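PDB 7B9F: EccC5 from Mycobacterium xenopi RIVM700367, which probably serves as the FtsK/SpoIIIE-type ATPase component of the mycobacterial ESX-5 type VII secretion system, powering protein export across the inner membrane. Local coordinates for residues I21-P26 with G177-M182. Residues are numbered along the deposited sequence; the frame is centred on the assembly and turned at random.
Sequences IVLPTP and GEPQNM
V22 and G177 pair as the last residues of the two-stranded parallel sheet formed by strands 19-22 and 174-177, and from there both chains run on side by side without regular structure, largely extended and proline-containing, although 177-182 turns at N181, where the backbone is left-handed helical. G177 is gripped through both of its backbone polar atoms: its N donates to I21 O at 2.6 Å, and its O receives L23 N at 3.2 Å in a nearly straight bond (169°). This bracketing of V22 by two bonds to one residue is the pattern of a parallel bridge.

Beyond the bridge, side chains take over. L23 and P179 lie alongside each other and point the same way, with L23 CB 3.9 Å from P179 CD, while the other end of that ring sets P179 CB 3.5 Å from L23 O. Having no N-H, P179 cannot continue the parallel bonding pattern through its own nitrogen.

T25 restores a polar link. Its hydroxyl OG1 donates to Q180 O over 2.9 Å, approaching almost straight off the end of the carbonyl. With chi1 at -56°, OG1 sits beside the backbone N and the methyl CG2 lies anti to that nitrogen, close to N181 O. At the far end the M182 side chain, bent at chi2 and chi3, turns its sulfur to the proline ring, SD lying 3.7 Å from P26 CD.

Strand 19-22 is tied in further by backbone bonding between I21 and T175. Two helices pack against different sides of the paired segments: P24, pointing away from 177-182, packs on F107, M110 and L114 of helix 97-132, whereas L23 meets F199, and P26 and P179 both reach L196, of helix 190-202.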
loop_
_atom_site.group_PDB
_atom_site.type_symbol
_atom_site.label_atom_id
_atom_site.label_comp_id
_atom_site.label_asym_id
_atom_site.label_seq_id
_atom_site.Cartn_x
_atom_site.Cartn_y
_atom_site.Cartn_z
ATOM N N ILE C 21 12.889 30.285 26.722
ATOM C CA ILE C 21 14.124 29.736 26.179
ATOM C C ILE C 21 14.846 30.845 25.436
ATOM O O ILE C 21 14.312 31.395 24.467
ATOM C CB ILE C 21 13.865 28.550 25.247
ATOM C CG1 ILE C 21 13.069 27.469 25.967
ATOM C CG2 ILE C 21 15.171 27.993 24.744
ATOM C CD1 ILE C 21 13.796 26.874 27.135
ATOM N N VAL C 22 16.052 31.184 25.886
ATOM C CA VAL C 22 16.873 32.143 25.161
ATOM C C VAL C 22 17.521 31.465 23.963
ATOM O O VAL C 22 17.991 30.324 24.048
ATOM C CB VAL C 22 17.913 32.777 26.095
ATOM C CG1 VAL C 22 17.219 33.670 27.100
ATOM C CG2 VAL C 22 18.694 31.707 26.831
ATOM N N LEU C 23 17.515 32.152 22.827
ATOM C CA LEU C 23 18.161 31.641 21.637
ATOM C C LEU C 23 19.677 31.727 21.778
ATOM O O LEU C 23 20.192 32.556 22.528
ATOM C CB LEU C 23 17.701 32.430 20.416
ATOM C CG LEU C 23 16.247 32.214 20.029
ATOM C CD1 LEU C 23 15.869 33.100 18.864
ATOM C CD2 LEU C 23 16.035 30.762 19.690
ATOM N N PRO C 24 20.419 30.877 21.069
ATOM C CA PRO C 24 21.879 30.948 21.142
ATOM C C PRO C 24 22.431 32.131 20.365
ATOM O O PRO C 24 21.860 32.566 19.366
ATOM C CB PRO C 24 22.331 29.619 20.523
ATOM C CG PRO C 24 21.100 28.797 20.407
ATOM C CD PRO C 24 20.003 29.765 20.211
ATOM N N THR C 25 23.557 32.640 20.834
ATOM C CA THR C 25 24.197 33.776 20.190
ATOM C C THR C 25 24.909 33.336 18.916
ATOM O O THR C 25 25.698 32.389 18.953
ATOM C CB THR C 25 25.189 34.420 21.144
ATOM O OG1 THR C 25 24.519 34.784 22.356
ATOM C CG2 THR C 25 25.793 35.648 20.518
ATOM N N PRO C 26 24.659 33.986 17.786
ATOM C CA PRO C 26 25.322 33.597 16.540
ATOM C C PRO C 26 26.806 33.911 16.571
ATOM O O PRO C 26 27.289 34.708 17.374
ATOM C CB PRO C 26 24.614 34.444 15.484
ATOM C CG PRO C 26 23.332 34.805 16.093
ATOM C CD PRO C 26 23.598 34.970 17.547
ATOM N N GLY C 177 13.450 33.843 23.948
ATOM C CA GLY C 177 14.182 35.016 24.386
ATOM C C GLY C 177 15.085 35.540 23.285
ATOM O O GLY C 177 15.701 34.774 22.541
ATOM N N GLU C 178 15.130 36.855 23.168
ATOM C CA GLU C 178 15.992 37.531 22.215
ATOM C C GLU C 178 17.441 37.218 22.558
ATOM O O GLU C 178 17.850 37.429 23.709
ATOM C CB GLU C 178 15.725 39.034 22.297
ATOM C CG GLU C 178 16.324 39.937 21.222
ATOM C CD GLU C 178 16.372 39.328 19.838
ATOM O OE1 GLU C 178 15.344 38.801 19.358
ATOM O OE2 GLU C 178 17.454 39.384 19.221
ATOM N N PRO C 179 18.234 36.684 21.629
ATOM C CA PRO C 179 19.620 36.336 21.963
ATOM C C PRO C 179 20.448 37.581 22.225
ATOM O O PRO C 179 20.475 38.509 21.418
ATOM C CB PRO C 179 20.107 35.584 20.723
ATOM C CG PRO C 179 19.261 36.086 19.632
ATOM C CD PRO C 179 17.913 36.332 20.239
ATOM N N GLN C 180 21.099 37.601 23.376
ATOM C CA GLN C 180 21.932 38.726 23.746
ATOM C C GLN C 180 23.313 38.592 23.111
ATOM O O GLN C 180 23.690 37.534 22.602
ATOM C CB GLN C 180 22.021 38.824 25.263
ATOM C CG GLN C 180 22.714 37.646 25.906
ATOM C CD GLN C 180 22.727 37.745 27.415
ATOM O OE1 GLN C 180 22.258 38.729 27.985
ATOM N NE2 GLN C 180 23.259 36.723 28.071
ATOM N N ASN C 181 24.061 39.701 23.143
ATOM C CA ASN C 181 25.391 39.816 22.538
ATOM C C ASN C 181 25.362 39.531 21.041
ATOM O O ASN C 181 26.250 38.870 20.504
ATOM C CB ASN C 181 26.408 38.913 23.235
ATOM C CG ASN C 181 26.626 39.295 24.670
ATOM O OD1 ASN C 181 26.300 38.536 25.580
ATOM N ND2 ASN C 181 27.175 40.482 24.888
ATOM N N MET C 182 24.336 40.030 20.366
ATOM C CA MET C 182 24.286 39.928 18.917
ATOM C C MET C 182 25.434 40.719 18.305
ATOM O O MET C 182 25.613 41.897 18.636
ATOM C CB MET C 182 22.960 40.459 18.384
ATOM C CG MET C 182 21.775 39.565 18.642
ATOM S SD MET C 182 21.728 38.116 17.574
ATOM C CE MET C 182 22.271 38.805 16.013
#